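Local coordinates for glyoxalase-like domain protein (Staphylococcus aureus, PDB 3P8A) that is of unknown function but has a glyoxalase-like fold of the VOC family, consistent with a role in binding or converting a small molecule, at residues 43-48 with 266-271; 73-78 with 101-106. One frame throughout, in Å; residues are numbered along the deposited sequence.

Contact 1: 43-48 with 266-271; sequences DVIKLH and AIYRFE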
ATOM      1  N   ASP A  43       6.896 -20.819  -2.299  1.00 24.61           N
ATOM      2  CA  ASP A  43       5.508 -20.523  -1.909  1.00 23.94           C
ATOM      3  C   ASP A  43       5.412 -20.047  -0.451  1.00 23.35           C
ATOM      4  O   ASP A  43       4.429 -20.358   0.221  1.00 21.59           O
ATOM      5  CB  ASP A  43       4.576 -21.737  -2.186  1.00 25.99           C
ATOM      6  CG  ASP A  43       4.361 -22.046  -3.659  1.00 45.16           C
ATOM      7  OD1 ASP A  43       3.342 -21.586  -4.223  1.00 47.24           O
ATOM      8  OD2 ASP A  43       5.208 -22.756  -4.247  1.00 55.09           O
ATOM      9  N   VAL A  44       6.441 -19.302   0.040  1.00 18.52           N
ATOM     10  CA  VAL A  44       6.523 -18.806   1.432  1.00 18.34           C
ATOM     11  C   VAL A  44       5.224 -18.053   1.780  1.00 19.38           C
ATOM     12  O   VAL A  44       4.607 -18.338   2.800  1.00 18.91           O
ATOM     13  CB  VAL A  44       7.783 -17.938   1.734  1.00 22.66           C
ATOM     14  CG1 VAL A  44       9.004 -18.771   2.137  1.00 22.95           C
ATOM     15  CG2 VAL A  44       8.094 -16.963   0.607  1.00 22.41           C
ATOM     16  N   ILE A  45       4.781 -17.160   0.879  1.00 13.84           N
ATOM     17  CA  ILE A  45       3.516 -16.437   1.004  1.00 13.30           C
ATOM     18  C   ILE A  45       2.638 -16.974  -0.104  1.00 16.77           C
ATOM     19  O   ILE A  45       3.000 -16.887  -1.277  1.00 16.50           O
ATOM     20  CB  ILE A  45       3.653 -14.887   0.934  1.00 16.48           C
ATOM     21  CG1 ILE A  45       4.414 -14.344   2.147  1.00 16.71           C
ATOM     22  CG2 ILE A  45       2.254 -14.195   0.785  1.00 16.20           C
ATOM     23  CD1 ILE A  45       5.076 -12.998   1.921  1.00 20.51           C
ATOM     24  N   LYS A  46       1.477 -17.523   0.278  1.00 15.21           N
ATOM     25  CA  LYS A  46       0.522 -18.047  -0.685  1.00 15.51           C
ATOM     26  C   LYS A  46      -0.214 -16.890  -1.363  1.00 17.80           C
ATOM     27  O   LYS A  46      -0.470 -15.856  -0.745  1.00 15.43           O
ATOM     28  CB  LYS A  46      -0.459 -19.028   0.002  1.00 19.62           C
ATOM     29  CG  LYS A  46       0.015 -20.487  -0.018  1.00 38.35           C
ATOM     30  CD  LYS A  46       1.033 -20.791   1.086  1.00 51.57           C
ATOM     31  CE  LYS A  46       1.719 -22.122   0.924  1.00 61.27           C
ATOM     32  NZ  LYS A  46       2.896 -22.235   1.824  1.00 67.34           N
ATOM     33  N   LEU A  47      -0.534 -17.078  -2.634  1.00 15.35           N
ATOM     34  CA  LEU A  47      -1.211 -16.096  -3.459  1.00 16.02           C
ATOM     35  C   LEU A  47      -2.534 -16.616  -3.953  1.00 22.78           C
ATOM     36  O   LEU A  47      -2.702 -17.818  -4.162  1.00 20.58           O
ATOM     37  CB  LEU A  47      -0.333 -15.692  -4.665  1.00 16.10           C
ATOM     38  CG  LEU A  47       1.086 -15.210  -4.376  1.00 21.28           C
ATOM     39  CD1 LEU A  47       1.830 -14.932  -5.666  1.00 22.03           C
ATOM     40  CD2 LEU A  47       1.093 -13.962  -3.510  1.00 25.47           C
ATOM     41  N   HIS A  48      -3.478 -15.686  -4.123  1.00 22.28           N
ATOM     42  CA  HIS A  48      -4.830 -15.931  -4.624  1.00 23.68           C
ATOM     43  C   HIS A  48      -5.081 -14.899  -5.719  1.00 27.60           C
ATOM     44  O   HIS A  48      -4.794 -13.713  -5.519  1.00 26.81           O
ATOM     45  CB  HIS A  48      -5.866 -15.807  -3.488  1.00 24.42           C
ATOM     46  CG  HIS A  48      -5.661 -16.834  -2.414  1.00 28.89           C
ATOM     47  ND1 HIS A  48      -6.058 -18.160  -2.586  1.00 31.44           N
ATOM     48  CD2 HIS A  48      -5.056 -16.718  -1.213  1.00 30.37           C
ATOM     49  CE1 HIS A  48      -5.705 -18.786  -1.475  1.00 30.42           C
ATOM     50  NE2 HIS A  48      -5.084 -17.963  -0.628  1.00 30.27           N
ATOM     51  N   ALA A 266      11.457  -5.365  -4.924  1.00 10.21           N
ATOM     52  CA  ALA A 266      10.980  -5.236  -3.553  1.00 11.23           C
ATOM     53  C   ALA A 266      11.751  -6.145  -2.589  1.00 13.52           C
ATOM     54  O   ALA A 266      12.402  -7.102  -3.018  1.00 14.14           O
ATOM     55  CB  ALA A 266       9.486  -5.530  -3.487  1.00 12.59           C
ATOM     56  N   ILE A 267      11.768  -5.787  -1.301  1.00  7.80           N
ATOM     57  CA  ILE A 267      12.481  -6.578  -0.294  1.00  8.56           C
ATOM     58  C   ILE A 267      11.489  -7.043   0.739  1.00 11.09           C
ATOM     59  O   ILE A 267      10.797  -6.219   1.336  1.00  9.89           O
ATOM     60  CB  ILE A 267      13.688  -5.845   0.354  1.00 11.50           C
ATOM     61  CG1 ILE A 267      14.653  -5.299  -0.728  1.00 11.27           C
ATOM     62  CG2 ILE A 267      14.433  -6.770   1.371  1.00 11.71           C
ATOM     63  CD1 ILE A 267      15.521  -4.222  -0.260  1.00 18.25           C
ATOM     64  N   TYR A 268      11.377  -8.364   0.897  1.00  6.42           N
ATOM     65  CA  TYR A 268      10.507  -8.949   1.917  1.00  7.77           C
ATOM     66  C   TYR A 268      11.453  -9.499   2.977  1.00 11.94           C
ATOM     67  O   TYR A 268      12.227 -10.397   2.671  1.00 11.90           O
ATOM     68  CB  TYR A 268       9.621 -10.053   1.323  1.00  7.49           C
ATOM     69  CG  TYR A 268       8.596  -9.548   0.322  1.00  8.50           C
ATOM     70  CD1 TYR A 268       7.274  -9.322   0.703  1.00  8.93           C
ATOM     71  CD2 TYR A 268       8.949  -9.294  -1.001  1.00  8.96           C
ATOM     72  CE1 TYR A 268       6.328  -8.847  -0.209  1.00  8.65           C
ATOM     73  CE2 TYR A 268       8.012  -8.817  -1.921  1.00  9.83           C
ATOM     74  CZ  TYR A 268       6.698  -8.609  -1.524  1.00 11.23           C
ATOM     75  OH  TYR A 268       5.770  -8.146  -2.433  1.00 12.34           O
ATOM     76  N   ARG A 269      11.467  -8.897   4.185  1.00 10.34           N
ATOM     77  CA  ARG A 269      12.319  -9.348   5.297  1.00  9.89           C
ATOM     78  C   ARG A 269      11.480 -10.162   6.265  1.00 14.70           C
ATOM     79  O   ARG A 269      10.390  -9.726   6.641  1.00 15.32           O
ATOM     80  CB  ARG A 269      12.973  -8.157   6.025  1.00 11.31           C
ATOM     81  CG  ARG A 269      14.020  -7.415   5.202  1.00 17.53           C
ATOM     82  CD  ARG A 269      14.491  -6.103   5.829  1.00 28.15           C
ATOM     83  NE  ARG A 269      15.182  -6.298   7.112  1.00 37.96           N
ATOM     84  CZ  ARG A 269      15.685  -5.320   7.865  1.00 45.24           C
ATOM     85  NH1 ARG A 269      15.601  -4.054   7.473  1.00 32.52           N
ATOM     86  NH2 ARG A 269      16.271  -5.603   9.024  1.00 22.67           N
ATOM     87  N   PHE A 270      11.967 -11.349   6.662  1.00 10.36           N
ATOM     88  CA  PHE A 270      11.251 -12.227   7.582  1.00 10.15           C
ATOM     89  C   PHE A 270      12.040 -12.399   8.843  1.00 14.19           C
ATOM     90  O   PHE A 270      13.252 -12.643   8.798  1.00 11.48           O
ATOM     91  CB  PHE A 270      10.934 -13.583   6.943  1.00 12.30           C
ATOM     92  CG  PHE A 270      10.035 -13.509   5.726  1.00 14.02           C
ATOM     93  CD1 PHE A 270       8.665 -13.723   5.837  1.00 16.76           C
ATOM     94  CD2 PHE A 270      10.555 -13.192   4.471  1.00 14.33           C
ATOM     95  CE1 PHE A 270       7.836 -13.648   4.706  1.00 15.38           C
ATOM     96  CE2 PHE A 270       9.726 -13.119   3.346  1.00 14.89           C
ATOM     97  CZ  PHE A 270       8.380 -13.378   3.468  1.00 12.59           C
ATOM     98  N   GLU A 271      11.368 -12.236   9.986  1.00 11.92           N
ATOM     99  CA  GLU A 271      12.028 -12.347  11.279  1.00 11.90           C
ATOM    100  C   GLU A 271      11.287 -13.289  12.218  1.00 17.02           C
ATOM    101  O   GLU A 271      10.050 -13.300  12.213  1.00 15.45           O
ATOM    102  CB  GLU A 271      12.230 -10.947  11.905  1.00 12.93           C
ATOM    103  CG  GLU A 271      13.173 -10.080  11.078  1.00 26.58           C
ATOM    104  CD  GLU A 271      13.551  -8.693  11.565  1.00 58.89           C
ATOM    105  OE1 GLU A 271      13.098  -8.287  12.661  1.00 52.93           O
ATOM    106  OE2 GLU A 271      14.310  -8.011  10.839  1.00 55.89           O
TER

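Contact 2: 73-78 with 101-106; sequences LDVENN and EKYEQG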
ATOM      1  N   LEU A  73       0.493  -6.304  -8.336  1.00  9.09           N
ATOM      2  CA  LEU A  73      -0.242  -5.618  -9.384  1.00  8.57           C
ATOM      3  C   LEU A  73       0.482  -5.640 -10.700  1.00 12.22           C
ATOM      4  O   LEU A  73       1.695  -5.482 -10.733  1.00 10.22           O
ATOM      5  CB  LEU A  73      -0.525  -4.148  -8.900  1.00  8.84           C
ATOM      6  CG  LEU A  73      -1.443  -3.231  -9.767  1.00 14.09           C
ATOM      7  CD1 LEU A  73      -2.925  -3.696  -9.719  1.00 14.28           C
ATOM      8  CD2 LEU A  73      -1.339  -1.781  -9.323  1.00 14.37           C
ATOM      9  N   ASP A  74      -0.271  -5.836 -11.813  1.00 10.82           N
ATOM     10  CA  ASP A  74       0.290  -5.785 -13.161  1.00 12.30           C
ATOM     11  C   ASP A  74      -0.705  -5.108 -14.124  1.00 17.72           C
ATOM     12  O   ASP A  74      -1.857  -4.914 -13.776  1.00 16.29           O
ATOM     13  CB  ASP A  74       0.671  -7.187 -13.647  1.00 14.07           C
ATOM     14  CG  ASP A  74       1.589  -7.297 -14.878  1.00 18.40           C
ATOM     15  OD1 ASP A  74       2.147  -6.246 -15.324  1.00 16.62           O
ATOM     16  OD2 ASP A  74       1.833  -8.430 -15.325  1.00 19.14           O
ATOM     17  N   VAL A  75      -0.249  -4.760 -15.320  1.00 15.49           N
ATOM     18  CA  VAL A  75      -1.064  -4.113 -16.332  1.00 17.22           C
ATOM     19  C   VAL A  75      -1.334  -5.059 -17.498  1.00 23.59           C
ATOM     20  O   VAL A  75      -0.400  -5.624 -18.075  1.00 24.70           O
ATOM     21  CB  VAL A  75      -0.506  -2.720 -16.751  1.00 21.87           C
ATOM     22  CG1 VAL A  75       1.014  -2.720 -16.881  1.00 22.12           C
ATOM     23  CG2 VAL A  75      -1.178  -2.173 -18.011  1.00 22.12           C
ATOM     24  N   GLU A  76      -2.619  -5.261 -17.795  1.00 22.05           N
ATOM     25  CA  GLU A  76      -3.106  -6.077 -18.903  1.00 23.01           C
ATOM     26  C   GLU A  76      -3.325  -5.192 -20.141  1.00 27.02           C
ATOM     27  O   GLU A  76      -2.931  -5.572 -21.249  1.00 27.37           O
ATOM     28  CB  GLU A  76      -4.383  -6.840 -18.498  1.00 24.86           C
ATOM     29  CG  GLU A  76      -5.259  -7.359 -19.639  1.00 37.88           C
ATOM     30  CD  GLU A  76      -4.615  -8.261 -20.681  1.00 63.32           C
ATOM     31  OE1 GLU A  76      -3.653  -8.988 -20.340  1.00 51.86           O
ATOM     32  OE2 GLU A  76      -5.077  -8.236 -21.844  1.00 59.62           O
ATOM     33  N   ASN A  77      -3.974  -4.032 -19.947  1.00 22.96           N
ATOM     34  CA  ASN A  77      -4.273  -3.075 -21.012  1.00 22.14           C
ATOM     35  C   ASN A  77      -3.462  -1.773 -20.836  1.00 23.95           C
ATOM     36  O   ASN A  77      -3.931  -0.820 -20.215  1.00 24.83           O
ATOM     37  CB  ASN A  77      -5.793  -2.829 -21.110  1.00 21.21           C
ATOM     38  CG  ASN A  77      -6.237  -1.965 -22.275  1.00 28.79           C
ATOM     39  OD1 ASN A  77      -5.439  -1.362 -22.981  1.00 22.33           O
ATOM     40  ND2 ASN A  77      -7.534  -1.835 -22.469  1.00 24.91           N
ATOM     41  N   ASN A  78      -2.249  -1.751 -21.409  1.00 19.28           N
ATOM     42  CA  ASN A  78      -1.287  -0.651 -21.378  1.00 20.25           C
ATOM     43  C   ASN A  78      -1.761   0.633 -22.021  1.00 25.44           C
ATOM     44  O   ASN A  78      -1.366   1.706 -21.570  1.00 23.12           O
ATOM     45  CB  ASN A  78       0.043  -1.071 -22.001  1.00 21.50           C
ATOM     46  CG  ASN A  78       0.731  -2.148 -21.218  1.00 51.52           C
ATOM     47  OD1 ASN A  78       1.396  -1.878 -20.208  1.00 44.31           O
ATOM     48  ND2 ASN A  78       0.547  -3.399 -21.643  1.00 45.94           N
ATOM     49  N   GLU A 101       6.054   6.043 -12.829  1.00 11.11           N
ATOM     50  CA  GLU A 101       7.326   5.579 -12.311  1.00  9.83           C
ATOM     51  C   GLU A 101       8.111   4.726 -13.326  1.00 14.67           C
ATOM     52  O   GLU A 101       8.948   3.916 -12.949  1.00 14.48           O
ATOM     53  CB  GLU A 101       7.178   4.946 -10.930  1.00 11.10           C
ATOM     54  CG  GLU A 101       6.616   5.935  -9.925  1.00 14.46           C
ATOM     55  CD  GLU A 101       6.054   5.360  -8.641  1.00 24.87           C
ATOM     56  OE1 GLU A 101       6.624   4.373  -8.123  1.00 13.80           O
ATOM     57  OE2 GLU A 101       5.066   5.933  -8.127  1.00 22.58           O
ATOM     58  N   LYS A 102       7.871   4.983 -14.634  1.00 11.29           N
ATOM     59  CA  LYS A 102       8.564   4.438 -15.806  1.00 10.73           C
ATOM     60  C   LYS A 102       8.631   2.914 -15.852  1.00 16.27           C
ATOM     61  O   LYS A 102       9.639   2.373 -16.334  1.00 14.28           O
ATOM     62  CB  LYS A 102       9.988   5.059 -15.949  1.00 14.81           C
ATOM     63  CG  LYS A 102      10.060   6.593 -15.745  1.00 29.90           C
ATOM     64  CD  LYS A 102      11.483   7.108 -15.757  1.00 37.38           C
ATOM     65  CE  LYS A 102      11.532   8.554 -15.370  1.00 52.67           C
ATOM     66  NZ  LYS A 102      11.635   8.744 -13.906  1.00 68.75           N
ATOM     67  N   TYR A 103       7.567   2.213 -15.367  1.00 13.23           N
ATOM     68  CA  TYR A 103       7.490   0.738 -15.389  1.00 13.89           C
ATOM     69  C   TYR A 103       8.605   0.048 -14.585  1.00 13.96           C
ATOM     70  O   TYR A 103       8.942  -1.104 -14.853  1.00 14.93           O
ATOM     71  CB  TYR A 103       7.373   0.192 -16.841  1.00 16.72           C
ATOM     72  CG  TYR A 103       6.092   0.599 -17.542  1.00 20.30           C
ATOM     73  CD1 TYR A 103       4.965  -0.216 -17.502  1.00 22.59           C
ATOM     74  CD2 TYR A 103       6.023   1.771 -18.287  1.00 21.82           C
ATOM     75  CE1 TYR A 103       3.777   0.158 -18.133  1.00 24.85           C
ATOM     76  CE2 TYR A 103       4.840   2.157 -18.921  1.00 23.56           C
ATOM     77  CZ  TYR A 103       3.720   1.344 -18.844  1.00 32.21           C
ATOM     78  OH  TYR A 103       2.563   1.672 -19.504  1.00 40.46           O
ATOM     79  N   GLU A 104       9.135   0.741 -13.576  1.00 11.23           N
ATOM     80  CA  GLU A 104      10.129   0.197 -12.655  1.00 11.78           C
ATOM     81  C   GLU A 104       9.358  -0.674 -11.660  1.00 13.81           C
ATOM     82  O   GLU A 104       8.431  -0.197 -11.007  1.00 13.93           O
ATOM     83  CB  GLU A 104      10.856   1.321 -11.918  1.00 14.00           C
ATOM     84  CG  GLU A 104      11.826   2.107 -12.788  1.00 23.12           C
ATOM     85  CD  GLU A 104      12.228   3.472 -12.244  1.00 42.22           C
ATOM     86  OE1 GLU A 104      12.133   3.694 -11.014  1.00 41.35           O
ATOM     87  OE2 GLU A 104      12.656   4.319 -13.058  1.00 19.17           O
ATOM     88  N   GLN A 105       9.720  -1.948 -11.572  1.00  9.29           N
ATOM     89  CA  GLN A 105       9.064  -2.905 -10.676  1.00  9.37           C
ATOM     90  C   GLN A 105       9.477  -2.676  -9.223  1.00 13.08           C
ATOM     91  O   GLN A 105      10.584  -2.201  -8.979  1.00 12.99           O
ATOM     92  CB  GLN A 105       9.409  -4.328 -11.102  1.00 10.47           C
ATOM     93  CG  GLN A 105       8.893  -4.648 -12.493  1.00  9.35           C
ATOM     94  CD  GLN A 105       9.281  -6.037 -12.904  1.00 15.57           C
ATOM     95  OE1 GLN A 105       8.655  -7.023 -12.516  1.00 12.23           O
ATOM     96  NE2 GLN A 105      10.367  -6.147 -13.630  1.00 13.55           N
ATOM     97  N   GLY A 106       8.586  -3.024  -8.296  1.00 11.13           N
ATOM     98  CA  GLY A 106       8.814  -2.883  -6.867  1.00 10.87           C
ATOM     99  C   GLY A 106       7.607  -2.356  -6.135  1.00 13.31           C
ATOM    100  O   GLY A 106       6.527  -2.196  -6.724  1.00 11.96           O
TER

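Contact 1: 43-48 with 266-271
Lys-46 NZ donates a hydrogen bond of 2.9 Å to the carbonyl O of Asp-43, folding its side chain back over the loop that presents Ile-45 to Phe-270 and Tyr-268. The lysine nitrogen comes in at a C=O...N angle of 152°, tilted 27° from the carbonyl plane. This loop leads into strand 48-53, in one of the two mixed beta sheets of the glyoxalase-like fold. The strand that holds Tyr-268 and Phe-270 belongs to the other sheet, so the contact joins the two by side-chain packing alone, without a hydrogen bond across it.

Residues alternate along strand 266-272: Tyr-268 and Phe-270 turn inward, whereas Arg-269 and Glu-271 lie on the far face, where NH2 of the former and OE2 of the latter form a salt bridge of 3.6 Å. Inside, the delta methyl of Ile-45 does the touching. Its CG1 branch lies anti to the carbonyl carbon (chi1 -67°) and runs on extended, which carries CD1 out toward the aromatic pair. Tyr-268 is fixed at its far end by a hydrogen bond between its OH and ND1 of His-30, and its ring meets Phe-40 and Phe-107 edge-to-face. Ile-70 of strand 69-75 touches both Ile-45 and Tyr-268, extending the apolar packing into the first sheet. Against Tyr-268 the methyl is looser and oblique, with CD1 4.5 Å from the ring's CD1. The tighter fit is to Phe-270, where Ile-45 CD1 sits at the ring edge, in its plane, 3.7 Å from CZ and 4.0 Å from CE1.

Contact 2: 73-78 with 101-106
A Schellman motif ends helix 97-100 and overlaps a type I' beta turn from Glu-101 to Glu-104, which holds Tyr-103 out against Val-75 and Asn-78. Lys-102, with positive phi, is the C-prime residue of the motif, and the N of Tyr-103 bonds back to Ile-98 O. The turn is closed by Glu-104 N donating to Glu-101 O at 3.2 Å. Facing it, strand 69-75 runs out at Val-75, and Asn-77 caps the following helix 78-84 through its OD1, which accepts from Lys-80 N.

The phenol ring thus lies across the passage from strand to helix, on the protein surface. Val-75 and Tyr-103 meet at about a right angle. A chi1 of 41° wedges CG1 of Val-75 between its own backbone N and carbonyl carbon, and this methyl reaches the ring edge near its plane. Asn-78 comes in obliquely, its amide plane turned 48° from the ring; its OD1 is 3.8 Å from Tyr-103 CE1, a packing contact without a hydrogen bond. The phenol oxygen instead has a weak hydrogen bond with NZ of Lys-82, one turn further along the helix. Next to the turn, Gln-105 NE2 bonds a buffer molecule, probably from the crystallisation liquor. The sole apolar touch is loose, at 4.2 Å between Val-75 CG1 and Tyr-103 CE1.

Overall arrangement
Contact 1 is buried and ties the two sheets together, whereas contact 2 lies at the surface and stays on one sheet, joining the end of strand 69-75 and the start of helix 78-84 to the loop that leads into strand 106-113. Their centres are 20 Å apart, yet strand 69-75 serves both: its Ile-70 and Leu-72 pack against residues of contact 1, and its last residues enter contact 2. His-30 also bonds into both regions, through its ring to Tyr-268 and through its backbone to Leu-73 of segment 73-78. Neither contact has a hydrogen bond across it. In the core a methyl meets aromatic rings; at the surface a tyrosine lies among an amide, a valine and a nearby lysine.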